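Local coordinates for regulatory protein of LacI family (PDB 3BBL), which probably regulates transcription as a LacI-family DNA-binding protein, its effector-sensing part built like a periplasmic binding protein, at residues Gly8-Thr12 and Leu23-Leu27; Met30-Ala34 and Arg248-Glu252; Val65-Ser71 and Phe88-Phe93; Ile220-Asp225 and Leu236-Gln241. All coordinates share one frame; numbering follows the deposited sequence.

How the interactions relate
Interactions 1, 2 and 3 cluster in one lobe of the periplasmic-binding-protein fold, their centres 11 to 12 Å apart, and share a core. Y9 links them: its OH probably bonds to S71 OG (2.8 Å), joining interactions 1 and 3, and its CG meets M30 CE of interaction 2 at 3.6 Å. M30 SE in turn touches V69 CG1 at 3.8 Å. Interaction 4 belongs to the other lobe, its centre about 29 Å from that of interaction 3, yet strand 237-240 leads on to helix 243-258 of interaction 2. Nearest atoms of interactions 1 and 4 are about 5 Å apart; by family analogy, effectors bind between the lobes.

Interaction 1: residues Gly8-Thr12 and Leu23-Leu27; sequences GYSWT and LDQFL. With EDO (1,2-ethanediol), chain B.
Y9 lies across from L27 and W11 across from L23, with CA separations of 8.8 Å for Y9-L27 and 7.9 Å for W11-L23, so side chains alone fill the space between backbones. Strand 6-9 passes into an extended loop carrying W11, which runs past the first turn of helix 23-36. The indole of W11 is sandwiched. L23 CD1 sits over one face in a CH-pi contact, 3.5 Å from the centroid of the W11 five-membered ring and 15° off its normal, and C2 of the 1,2-ethanediol lies over the opposite face. The diol, probably from the crystallisation liquor, also accepts a hydrogen bond at O2 from W11 N (3.0 Å). L27 divides its methyls: CD2 reaches W11 CZ3 at 4.1 Å and CD1 reaches Y9 CD2 at 4.2 Å. With CG anti to the backbone N, chi1 -179°, Y9 extends to F26, whose CE2 is 3.8 Å from Y9 CZ; the two rings form an oblique pair, planes at 58°. Polar ends turn elsewhere, Y9 OH to S71 and W11 NE1 to S28 OG of the second subunit. Apolar and aromatic surface therefore seats the helix of this beta-alpha-beta unit, while W11 also ties it into the dimer.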
loop_
_atom_site.group_PDB
_atom_site.type_symbol
_atom_site.label_atom_id
_atom_site.label_comp_id
_atom_site.label_asym_id
_atom_site.label_seq_id
_atom_site.Cartn_x
_atom_site.Cartn_y
_atom_site.Cartn_z
ATOM N N GLY A 8 21.653 4.501 1.868
ATOM C CA GLY A 8 20.654 5.521 1.621
ATOM C C GLY A 8 19.626 5.097 0.593
ATOM O O GLY A 8 19.961 4.490 -0.428
ATOM N N TYR A 9 18.366 5.412 0.869
ATOM C CA TYR A 9 17.284 5.080 -0.045
ATOM C C TYR A 9 16.232 6.181 -0.060
ATOM O O TYR A 9 16.036 6.884 0.926
ATOM C CB TYR A 9 16.622 3.746 0.346
ATOM C CG TYR A 9 15.507 3.338 -0.596
ATOM C CD1 TYR A 9 15.754 3.162 -1.956
ATOM C CD2 TYR A 9 14.192 3.197 -0.141
ATOM C CE1 TYR A 9 14.730 2.867 -2.843
ATOM C CE2 TYR A 9 13.155 2.901 -1.025
ATOM C CZ TYR A 9 13.429 2.743 -2.379
ATOM O OH TYR A 9 12.408 2.503 -3.280
ATOM N N SER A 10 15.566 6.331 -1.196
ATOM C CA SER A 10 14.515 7.324 -1.343
ATOM C C SER A 10 13.517 6.803 -2.369
ATOM O O SER A 10 13.875 6.037 -3.260
ATOM C CB SER A 10 15.087 8.668 -1.811
ATOM O OG SER A 10 15.585 8.579 -3.129
ATOM N N TRP A 11 12.264 7.217 -2.245
ATOM C CA TRP A 11 11.250 6.769 -3.188
ATOM C C TRP A 11 10.383 7.922 -3.649
ATOM O O TRP A 11 10.157 8.880 -2.907
ATOM C CB TRP A 11 10.391 5.660 -2.565
ATOM C CG TRP A 11 9.721 6.037 -1.286
ATOM C CD1 TRP A 11 8.442 6.490 -1.128
ATOM C CD2 TRP A 11 10.282 5.954 0.030
ATOM N NE1 TRP A 11 8.166 6.680 0.209
ATOM C CE2 TRP A 11 9.275 6.354 0.939
ATOM C CE3 TRP A 11 11.531 5.564 0.529
ATOM C CZ2 TRP A 11 9.487 6.388 2.321
ATOM C CZ3 TRP A 11 11.740 5.598 1.904
ATOM C CH2 TRP A 11 10.720 5.999 2.784
ATOM N N THR A 12 9.912 7.825 -4.887
ATOM C CA THR A 12 9.068 8.855 -5.465
ATOM C C THR A 12 7.733 8.896 -4.734
ATOM O O THR A 12 7.265 7.893 -4.208
ATOM C CB THR A 12 8.833 8.600 -6.962
ATOM O OG1 THR A 12 8.144 9.717 -7.529
ATOM C CG2 THR A 12 8.010 7.348 -7.166
ATOM N N LEU A 23 6.190 -0.100 -1.674
ATOM C CA LEU A 23 7.167 0.492 -0.777
ATOM C C LEU A 23 7.336 -0.462 0.389
ATOM O O LEU A 23 8.448 -0.758 0.815
ATOM C CB LEU A 23 6.679 1.837 -0.238
ATOM C CG LEU A 23 7.523 2.360 0.931
ATOM C CD1 LEU A 23 8.870 2.857 0.412
ATOM C CD2 LEU A 23 6.786 3.471 1.643
ATOM N N ASP A 24 6.205 -0.942 0.892
ATOM C CA ASP A 24 6.185 -1.857 2.015
ATOM C C ASP A 24 6.948 -3.147 1.745
ATOM O O ASP A 24 7.729 -3.580 2.582
ATOM C CB ASP A 24 4.745 -2.180 2.399
ATOM C CG ASP A 24 4.660 -3.190 3.522
ATOM O OD1 ASP A 24 5.095 -2.870 4.649
ATOM O OD2 ASP A 24 4.163 -4.309 3.275
ATOM N N GLN A 25 6.731 -3.758 0.583
ATOM C CA GLN A 25 7.425 -5.002 0.251
ATOM C C GLN A 25 8.927 -4.781 0.075
ATOM O O GLN A 25 9.748 -5.510 0.627
ATOM C CB GLN A 25 6.880 -5.610 -1.042
ATOM C CG GLN A 25 5.465 -6.135 -0.978
ATOM C CD GLN A 25 4.998 -6.694 -2.318
ATOM O OE1 GLN A 25 4.976 -5.983 -3.327
ATOM N NE2 GLN A 25 4.623 -7.967 -2.331
ATOM N N PHE A 26 9.265 -3.763 -0.707
ATOM C CA PHE A 26 10.647 -3.426 -1.009
ATOM C C PHE A 26 11.468 -2.948 0.194
ATOM O O PHE A 26 12.524 -3.510 0.492
ATOM C CB PHE A 26 10.670 -2.359 -2.101
ATOM C CG PHE A 26 11.990 -2.220 -2.782
ATOM C CD1 PHE A 26 12.512 -3.269 -3.529
ATOM C CD2 PHE A 26 12.715 -1.036 -2.685
ATOM C CE1 PHE A 26 13.747 -3.146 -4.177
ATOM C CE2 PHE A 26 13.946 -0.898 -3.326
ATOM C CZ PHE A 26 14.463 -1.963 -4.077
ATOM N N LEU A 27 10.983 -1.914 0.876
ATOM C CA LEU A 27 11.697 -1.371 2.020
ATOM C C LEU A 27 11.752 -2.333 3.205
ATOM O O LEU A 27 12.804 -2.487 3.834
ATOM C CB LEU A 27 11.086 -0.035 2.448
ATOM C CG LEU A 27 11.795 0.703 3.591
ATOM C CD1 LEU A 27 13.266 0.946 3.249
ATOM C CD2 LEU A 27 11.088 2.016 3.851
HETATM C C1 EDO B . 10.302 10.844 1.095
HETATM O O1 EDO B . 10.436 11.643 -0.074
HETATM C C2 EDO B . 10.892 9.447 0.850
HETATM O O2 EDO B . 11.812 9.455 -0.251
#

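Interaction 2: residues Met30-Ala34 and Arg248-Glu252; sequences MVREA and RKCIE
I251 wedges between M30 and A34 where the two helix segments pass, their axes 8.7 Å apart at closest and crossing at -41°. The apolar contacts centre on this isoleucine. Its CG1 meets CB of M30, a selenomethionine, at 3.6 Å, while its CG2 branch rests on A34 CA at 3.8 Å. M30 SE continues the row to C250 CB (4.3 Å). The charged contacts lie on the more exposed flank. E33, bent at chi2 (-60°), lays its carboxylate against the methylenes of R248, with E33 CD 3.3 Å from R248 CG. The charged ends do not join: E33 OE2 stays 4.8 Å from R248 NE, and the carboxylate and guanidinium planes stand 77° apart. R248 instead pairs with E252 in its own helix, a salt bridge whose hydrogen bond, R248 NH1 to E252 OE1, is long and weak (3.4 Å). That same E252 OE1 lies 4.4 Å from E33 OE1, a like-charge approach that R248 probably eases. An alanine in place of E33 would take the carboxylate off the R248 methylenes and would probably leave them more open to solvent on this flank. Beneath, both helices pack on one sheet: M30 touches Y9, I251 touches I7 of strand 6-9, and C250 reaches V91, F93 and V105.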
loop_
_atom_site.group_PDB
_atom_site.type_symbol
_atom_site.label_atom_id
_atom_site.label_comp_id
_atom_site.label_asym_id
_atom_site.label_seq_id
_atom_site.Cartn_x
_atom_site.Cartn_y
_atom_site.Cartn_z
HETATM N N MSE A 30 14.360 -4.810 2.441
HETATM C CA MSE A 30 15.713 -4.273 2.539
HETATM C C MSE A 30 16.119 -4.084 4.001
HETATM O O MSE A 30 17.221 -4.461 4.399
HETATM C CB MSE A 30 15.849 -2.947 1.776
HETATM C CG MSE A 30 15.785 -3.145 0.288
HETATM SE SE MSE A 30 16.596 -1.675 -0.772
HETATM C CE MSE A 30 15.396 -0.277 -0.173
ATOM N N VAL A 31 15.219 -3.521 4.801
ATOM C CA VAL A 31 15.505 -3.291 6.207
ATOM C C VAL A 31 15.871 -4.572 6.940
ATOM O O VAL A 31 16.806 -4.589 7.732
ATOM C CB VAL A 31 14.311 -2.630 6.912
ATOM C CG1 VAL A 31 14.526 -2.628 8.425
ATOM C CG2 VAL A 31 14.145 -1.208 6.405
ATOM N N ARG A 32 15.141 -5.646 6.674
ATOM C CA ARG A 32 15.411 -6.920 7.335
ATOM C C ARG A 32 16.684 -7.582 6.836
ATOM O O ARG A 32 17.396 -8.222 7.600
ATOM C CB ARG A 32 14.233 -7.873 7.150
ATOM C CG ARG A 32 12.986 -7.396 7.846
ATOM C CD ARG A 32 11.949 -8.493 7.941
ATOM N NE ARG A 32 11.241 -8.374 9.207
ATOM C CZ ARG A 32 11.757 -8.713 10.385
ATOM N NH1 ARG A 32 12.982 -9.210 10.468
ATOM N NH2 ARG A 32 11.058 -8.515 11.489
ATOM N N GLU A 33 16.957 -7.434 5.547
ATOM C CA GLU A 33 18.155 -8.000 4.946
ATOM C C GLU A 33 19.397 -7.256 5.412
ATOM O O GLU A 33 20.402 -7.872 5.752
ATOM C CB GLU A 33 18.064 -7.939 3.424
ATOM C CG GLU A 33 17.327 -9.110 2.825
ATOM C CD GLU A 33 18.008 -10.426 3.155
ATOM O OE1 GLU A 33 19.234 -10.543 2.895
ATOM O OE2 GLU A 33 17.314 -11.332 3.672
ATOM N N ALA A 34 19.323 -5.930 5.403
ATOM C CA ALA A 34 20.436 -5.108 5.845
ATOM C C ALA A 34 20.725 -5.457 7.300
ATOM O O ALA A 34 21.863 -5.748 7.667
ATOM C CB ALA A 34 20.079 -3.634 5.715
ATOM N N ARG A 248 15.942 -7.734 -1.325
ATOM C CA ARG A 248 17.013 -8.513 -0.732
ATOM C C ARG A 248 18.245 -8.521 -1.634
ATOM O O ARG A 248 19.366 -8.386 -1.159
ATOM C CB ARG A 248 16.526 -9.947 -0.477
ATOM C CG ARG A 248 17.622 -10.925 -0.067
ATOM C CD ARG A 248 17.057 -12.267 0.368
ATOM N NE ARG A 248 16.471 -13.038 -0.731
ATOM C CZ ARG A 248 17.166 -13.599 -1.717
ATOM N NH1 ARG A 248 18.490 -13.480 -1.757
ATOM N NH2 ARG A 248 16.534 -14.289 -2.662
ATOM N N LYS A 249 18.027 -8.673 -2.937
ATOM C CA LYS A 249 19.125 -8.705 -3.895
ATOM C C LYS A 249 19.847 -7.369 -4.004
ATOM O O LYS A 249 21.052 -7.326 -4.224
ATOM C CB LYS A 249 18.617 -9.127 -5.278
ATOM C CG LYS A 249 18.284 -10.610 -5.414
ATOM C CD LYS A 249 19.512 -11.478 -5.169
ATOM C CE LYS A 249 19.356 -12.874 -5.772
ATOM N NZ LYS A 249 18.158 -13.603 -5.259
ATOM N N CYS A 250 19.116 -6.272 -3.856
ATOM C CA CYS A 250 19.738 -4.963 -3.936
ATOM C C CYS A 250 20.716 -4.787 -2.786
ATOM O O CYS A 250 21.890 -4.472 -2.995
ATOM C CB CYS A 250 18.684 -3.854 -3.891
ATOM S SG CYS A 250 17.855 -3.549 -5.450
ATOM N N ILE A 251 20.226 -4.990 -1.567
ATOM C CA ILE A 251 21.056 -4.853 -0.378
ATOM C C ILE A 251 22.264 -5.779 -0.472
ATOM O O ILE A 251 23.402 -5.376 -0.257
ATOM C CB ILE A 251 20.251 -5.202 0.894
ATOM C CG1 ILE A 251 19.174 -4.140 1.135
ATOM C CG2 ILE A 251 21.180 -5.307 2.096
ATOM C CD1 ILE A 251 19.722 -2.748 1.402
ATOM N N GLU A 252 21.992 -7.028 -0.819
ATOM C CA GLU A 252 23.007 -8.055 -0.944
ATOM C C GLU A 252 24.108 -7.698 -1.936
ATOM O O GLU A 252 25.279 -7.974 -1.700
ATOM C CB GLU A 252 22.327 -9.344 -1.368
ATOM C CG GLU A 252 23.161 -10.582 -1.265
ATOM C CD GLU A 252 22.323 -11.822 -1.481
ATOM O OE1 GLU A 252 21.369 -12.042 -0.699
ATOM O OE2 GLU A 252 22.613 -12.570 -2.437
#

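Interaction 3: residues Val65-Ser71 and Phe88-Phe93; sequences VDGFVLS and FPFVAF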
loop_
_atom_site.group_PDB
_atom_site.type_symbol
_atom_site.label_atom_id
_atom_site.label_comp_id
_atom_site.label_asym_id
_atom_site.label_seq_id
_atom_site.Cartn_x
_atom_site.Cartn_y
_atom_site.Cartn_z
ATOM N N VAL A 65 26.487 7.519 4.779
ATOM C CA VAL A 65 26.127 6.290 4.077
ATOM C C VAL A 65 27.296 5.769 3.263
ATOM O O VAL A 65 28.155 6.534 2.850
ATOM C CB VAL A 65 24.940 6.506 3.114
ATOM C CG1 VAL A 65 23.727 6.990 3.884
ATOM C CG2 VAL A 65 25.316 7.502 2.037
ATOM N N ASP A 66 27.317 4.463 3.029
ATOM C CA ASP A 66 28.387 3.850 2.258
ATOM C C ASP A 66 27.917 3.568 0.839
ATOM O O ASP A 66 28.716 3.243 -0.035
ATOM C CB ASP A 66 28.828 2.538 2.913
ATOM C CG ASP A 66 29.044 2.681 4.402
ATOM O OD1 ASP A 66 29.647 3.690 4.824
ATOM O OD2 ASP A 66 28.615 1.785 5.151
ATOM N N GLY A 67 26.616 3.693 0.614
ATOM C CA GLY A 67 26.063 3.428 -0.702
ATOM C C GLY A 67 24.592 3.785 -0.803
ATOM O O GLY A 67 23.939 4.102 0.198
ATOM N N PHE A 68 24.069 3.729 -2.021
ATOM C CA PHE A 68 22.676 4.056 -2.283
ATOM C C PHE A 68 21.970 2.980 -3.090
ATOM O O PHE A 68 22.590 2.207 -3.819
ATOM C CB PHE A 68 22.570 5.337 -3.105
ATOM C CG PHE A 68 23.045 6.568 -2.407
ATOM C CD1 PHE A 68 22.237 7.213 -1.480
ATOM C CD2 PHE A 68 24.283 7.120 -2.724
ATOM C CE1 PHE A 68 22.646 8.398 -0.882
ATOM C CE2 PHE A 68 24.706 8.301 -2.136
ATOM C CZ PHE A 68 23.886 8.946 -1.211
ATOM N N VAL A 69 20.654 2.948 -2.947
ATOM C CA VAL A 69 19.814 2.063 -3.725
ATOM C C VAL A 69 18.888 3.083 -4.381
ATOM O O VAL A 69 18.403 3.997 -3.712
ATOM C CB VAL A 69 19.010 1.100 -2.852
ATOM C CG1 VAL A 69 17.971 0.377 -3.708
ATOM C CG2 VAL A 69 19.944 0.077 -2.219
ATOM N N LEU A 70 18.688 2.961 -5.688
ATOM C CA LEU A 70 17.834 3.893 -6.417
ATOM C C LEU A 70 16.640 3.164 -7.018
ATOM O O LEU A 70 16.770 2.027 -7.459
ATOM C CB LEU A 70 18.620 4.563 -7.557
ATOM C CG LEU A 70 20.018 5.141 -7.308
ATOM C CD1 LEU A 70 20.644 5.519 -8.645
ATOM C CD2 LEU A 70 19.945 6.348 -6.384
ATOM N N SER A 71 15.481 3.820 -7.028
ATOM C CA SER A 71 14.270 3.253 -7.623
ATOM C C SER A 71 13.662 4.325 -8.529
ATOM O O SER A 71 14.095 5.476 -8.485
ATOM C CB SER A 71 13.276 2.804 -6.545
ATOM O OG SER A 71 12.903 3.862 -5.695
ATOM N N PHE A 88 30.885 6.402 -6.514
ATOM C CA PHE A 88 30.292 6.021 -5.229
ATOM C C PHE A 88 29.405 4.780 -5.380
ATOM O O PHE A 88 28.647 4.662 -6.341
ATOM C CB PHE A 88 29.463 7.176 -4.662
ATOM C CG PHE A 88 29.241 7.086 -3.182
ATOM C CD1 PHE A 88 30.278 7.364 -2.294
ATOM C CD2 PHE A 88 28.014 6.694 -2.671
ATOM C CE1 PHE A 88 30.095 7.252 -0.918
ATOM C CE2 PHE A 88 27.817 6.577 -1.295
ATOM C CZ PHE A 88 28.859 6.857 -0.416
ATOM N N PRO A 89 29.478 3.843 -4.418
ATOM C CA PRO A 89 28.685 2.606 -4.449
ATOM C C PRO A 89 27.170 2.814 -4.528
ATOM O O PRO A 89 26.595 3.624 -3.791
ATOM C CB PRO A 89 29.078 1.904 -3.149
ATOM C CG PRO A 89 30.439 2.456 -2.847
ATOM C CD PRO A 89 30.284 3.909 -3.188
ATOM N N PHE A 90 26.528 2.073 -5.424
ATOM C CA PHE A 90 25.087 2.167 -5.578
ATOM C C PHE A 90 24.576 1.033 -6.436
ATOM O O PHE A 90 25.298 0.491 -7.269
ATOM C CB PHE A 90 24.693 3.509 -6.206
ATOM C CG PHE A 90 24.854 3.564 -7.702
ATOM C CD1 PHE A 90 23.831 3.132 -8.545
ATOM C CD2 PHE A 90 26.021 4.068 -8.271
ATOM C CE1 PHE A 90 23.967 3.208 -9.940
ATOM C CE2 PHE A 90 26.169 4.148 -9.659
ATOM C CZ PHE A 90 25.141 3.718 -10.496
ATOM N N VAL A 91 23.323 0.670 -6.205
ATOM C CA VAL A 91 22.659 -0.369 -6.975
ATOM C C VAL A 91 21.339 0.241 -7.400
ATOM O O VAL A 91 20.632 0.829 -6.584
ATOM C CB VAL A 91 22.375 -1.628 -6.134
ATOM C CG1 VAL A 91 21.444 -2.557 -6.896
ATOM C CG2 VAL A 91 23.667 -2.345 -5.815
ATOM N N ALA A 92 21.020 0.132 -8.679
ATOM C CA ALA A 92 19.760 0.669 -9.176
ATOM C C ALA A 92 18.738 -0.455 -9.295
ATOM O O ALA A 92 19.057 -1.547 -9.756
ATOM C CB ALA A 92 19.965 1.332 -10.532
ATOM N N PHE A 93 17.521 -0.199 -8.833
ATOM C CA PHE A 93 16.446 -1.176 -8.953
ATOM C C PHE A 93 15.738 -0.765 -10.242
ATOM O O PHE A 93 14.781 0.011 -10.218
ATOM C CB PHE A 93 15.471 -1.074 -7.778
ATOM C CG PHE A 93 14.275 -1.992 -7.893
ATOM C CD1 PHE A 93 13.087 -1.697 -7.233
ATOM C CD2 PHE A 93 14.337 -3.159 -8.654
ATOM C CE1 PHE A 93 11.986 -2.541 -7.328
ATOM C CE2 PHE A 93 13.234 -4.009 -8.753
ATOM C CZ PHE A 93 12.056 -3.697 -8.086
#
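F68 and V91 sit in the tight middle of this contact, where two parallel strands are joined by backbone hydrogen bonds that alternate in direction. V91 N donates to F68 O at 2.9 Å and L70 N to V91 O at 3.0 Å, the latter in the carbonyl plane. F93 N to L70 O is shorter and straighter, 2.7 Å with an N-H...O angle of 168°. F68, L70, F90 and A92 project from one face, V69 and V91 from the other. F90, its chi1 of 80° placing CG between the backbone N and the carbonyl carbon, brings CD1 to within 4.0 Å of L70 CD1. Helix 78-85 connects the two strands in a beta-alpha-beta crossover of the periplasmic-binding-protein fold. That helix and helix 54-61 pack on the face of F68, L70 and F90, whereas helix 243-258 approaches V91 from the other side. Toward the partly exposed end at D66, F88 and P89 the pairing slackens: the bond from F68 N to P89 O (3.1 Å) has its donor tilted 29° from the carbonyl plane, and ring contacts, to carbonyls as well as to F68, take over. F88 presents its ring edge to V65 O, 3.4 Å from CZ, and meets the F68 ring obliquely. P89 CG rests against D66 O at 3.4 Å, while the D66 carboxylate is hydrogen-bonded to S4 OG and F5 N. At the other end the ring of F93 leads off to stack on F26.

Interaction 4: residues Ile220-Asp225 and Leu236-Gln241; sequences IIGFDD and LSSVRQ. With EDO (1,2-ethanediol), chain C.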
loop_
_atom_site.group_PDB
_atom_site.type_symbol
_atom_site.label_atom_id
_atom_site.label_comp_id
_atom_site.label_asym_id
_atom_site.label_seq_id
_atom_site.Cartn_x
_atom_site.Cartn_y
_atom_site.Cartn_z
ATOM N N ILE A 220 -9.381 -9.703 -18.968
ATOM C CA ILE A 220 -8.498 -8.635 -18.536
ATOM C C ILE A 220 -7.359 -9.144 -17.660
ATOM O O ILE A 220 -7.579 -9.909 -16.724
ATOM C CB ILE A 220 -9.281 -7.560 -17.746
ATOM C CG1 ILE A 220 -10.315 -6.909 -18.657
ATOM C CG2 ILE A 220 -8.325 -6.488 -17.197
ATOM C CD1 ILE A 220 -11.322 -6.034 -17.911
ATOM N N ILE A 221 -6.137 -8.733 -17.975
ATOM C CA ILE A 221 -4.984 -9.118 -17.173
ATOM C C ILE A 221 -4.238 -7.838 -16.846
ATOM O O ILE A 221 -3.925 -7.053 -17.739
ATOM C CB ILE A 221 -4.037 -10.093 -17.914
ATOM C CG1 ILE A 221 -4.748 -11.418 -18.175
ATOM C CG2 ILE A 221 -2.796 -10.353 -17.070
ATOM C CD1 ILE A 221 -3.856 -12.487 -18.772
ATOM N N GLY A 222 -3.985 -7.617 -15.559
ATOM C CA GLY A 222 -3.283 -6.418 -15.137
ATOM C C GLY A 222 -1.816 -6.666 -14.867
ATOM O O GLY A 222 -1.254 -7.689 -15.273
ATOM N N PHE A 223 -1.189 -5.712 -14.183
ATOM C CA PHE A 223 0.228 -5.803 -13.840
ATOM C C PHE A 223 0.485 -5.163 -12.487
ATOM O O PHE A 223 0.022 -4.046 -12.233
ATOM C CB PHE A 223 1.074 -5.119 -14.923
ATOM C CG PHE A 223 2.457 -5.704 -15.090
ATOM C CD1 PHE A 223 2.764 -6.474 -16.209
ATOM C CD2 PHE A 223 3.455 -5.473 -14.140
ATOM C CE1 PHE A 223 4.050 -7.003 -16.389
ATOM C CE2 PHE A 223 4.741 -5.996 -14.310
ATOM C CZ PHE A 223 5.039 -6.762 -15.436
ATOM N N ASP A 224 1.225 -5.920 -11.669
ATOM C CA ASP A 224 1.695 -5.674 -10.288
ATOM C C ASP A 224 0.881 -6.312 -9.183
ATOM O O ASP A 224 1.157 -6.088 -8.016
ATOM C CB ASP A 224 1.942 -4.193 -9.870
ATOM C CG ASP A 224 1.985 -3.230 -11.006
ATOM O OD1 ASP A 224 1.299 -2.205 -10.838
ATOM O OD2 ASP A 224 2.671 -3.457 -12.025
ATOM N N ASP A 225 -0.121 -7.099 -9.544
ATOM C CA ASP A 225 -0.922 -7.820 -8.566
ATOM C C ASP A 225 -1.048 -7.093 -7.226
ATOM O O ASP A 225 -0.701 -7.618 -6.178
ATOM C CB ASP A 225 -0.280 -9.195 -8.374
ATOM C CG ASP A 225 -1.117 -10.125 -7.543
ATOM O OD1 ASP A 225 -2.344 -9.936 -7.513
ATOM O OD2 ASP A 225 -0.552 -11.057 -6.934
ATOM N N LEU A 236 -9.176 -10.349 -10.212
ATOM C CA LEU A 236 -8.321 -9.969 -11.324
ATOM C C LEU A 236 -7.024 -10.750 -11.493
ATOM O O LEU A 236 -6.242 -10.892 -10.558
ATOM C CB LEU A 236 -7.993 -8.477 -11.220
ATOM C CG LEU A 236 -7.064 -7.898 -12.288
ATOM C CD1 LEU A 236 -7.763 -7.902 -13.653
ATOM C CD2 LEU A 236 -6.665 -6.484 -11.891
ATOM N N SER A 237 -6.808 -11.263 -12.698
ATOM C CA SER A 237 -5.571 -11.962 -13.013
ATOM C C SER A 237 -4.548 -10.854 -13.241
ATOM O O SER A 237 -4.874 -9.803 -13.816
ATOM C CB SER A 237 -5.734 -12.801 -14.272
ATOM O OG SER A 237 -6.353 -14.030 -13.960
ATOM N N SER A 238 -3.319 -11.077 -12.788
ATOM C CA SER A 238 -2.294 -10.050 -12.909
ATOM C C SER A 238 -0.891 -10.619 -12.869
ATOM O O SER A 238 -0.690 -11.759 -12.462
ATOM C CB SER A 238 -2.455 -9.050 -11.763
ATOM O OG SER A 238 -1.618 -7.927 -11.928
ATOM N N VAL A 239 0.075 -9.813 -13.296
ATOM C CA VAL A 239 1.474 -10.215 -13.281
ATOM C C VAL A 239 2.094 -9.770 -11.958
ATOM O O VAL A 239 2.114 -8.582 -11.639
ATOM C CB VAL A 239 2.268 -9.569 -14.430
ATOM C CG1 VAL A 239 3.714 -10.036 -14.371
ATOM C CG2 VAL A 239 1.645 -9.929 -15.766
ATOM N N ARG A 240 2.589 -10.733 -11.186
ATOM C CA ARG A 240 3.221 -10.441 -9.902
ATOM C C ARG A 240 4.732 -10.348 -10.055
ATOM O O ARG A 240 5.351 -11.166 -10.742
ATOM C CB ARG A 240 2.892 -11.526 -8.887
ATOM C CG ARG A 240 3.505 -11.297 -7.521
ATOM C CD ARG A 240 3.221 -12.470 -6.618
ATOM N NE ARG A 240 1.789 -12.625 -6.398
ATOM C CZ ARG A 240 1.216 -13.738 -5.952
ATOM N NH1 ARG A 240 1.950 -14.808 -5.682
ATOM N NH2 ARG A 240 -0.091 -13.779 -5.774
ATOM N N GLN A 241 5.312 -9.336 -9.420
ATOM C CA GLN A 241 6.756 -9.130 -9.453
ATOM C C GLN A 241 7.310 -9.484 -8.075
ATOM O O GLN A 241 6.673 -9.215 -7.059
ATOM C CB GLN A 241 7.088 -7.671 -9.786
ATOM C CG GLN A 241 6.598 -7.203 -11.143
ATOM C CD GLN A 241 7.184 -5.861 -11.538
ATOM O OE1 GLN A 241 7.078 -4.885 -10.804
ATOM N NE2 GLN A 241 7.808 -5.809 -12.707
HETATM C C1 EDO C . -10.823 -11.531 -16.151
HETATM O O1 EDO C . -10.213 -11.884 -17.400
HETATM C C2 EDO C . -9.932 -11.944 -14.971
HETATM O O2 EDO C . -9.013 -10.903 -14.655
HETATM O O HOH W 1 4.184 -7.311 -8.007
#
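D225 OD2 takes two hydrogen bonds of a salt bridge from R240, 2.9 Å from NE and 3.0 Å from NH2. D225 and R240 both have CG anti to the backbone N and run side by side, which brings NE and NH2 to this single oxygen. The guanidinium comes side-on, its plane 18° from the carboxylate; the other oxygen, OD1, pairs with R277. With an alanine here, R240 and R277 would probably both be left without their carboxylate mate. D225 N donates to S238 OG at 2.9 Å, and that hydroxyl also bonds to D197, tying the turn after strand 219-223 to helix 197-209. D224 N to V239 O is short (2.8 Å) and in the carbonyl plane, G222 N to S237 O nearly straight (2.9 Å, 170°), whereas V239 N reaches G222 O at 3.2 Å from above the carbonyl plane. These neighbouring parallel strands belong to the second lobe of a periplasmic-binding-protein fold. One water accepts from Q241 N and donates weakly to D224 O. At the other end a 1,2-ethanediol, probably from the crystallisation liquor, bridges I220 and S237 N. V239 CB stands over the F223 ring in a CH-pi contact, 3.7 Å from its centroid. Q241 NE2 comes to the ring edge, 3.5 Å from F223 CE2, with the amide plane turned 79° from the ring. I220 CG2 meets L236 CD1.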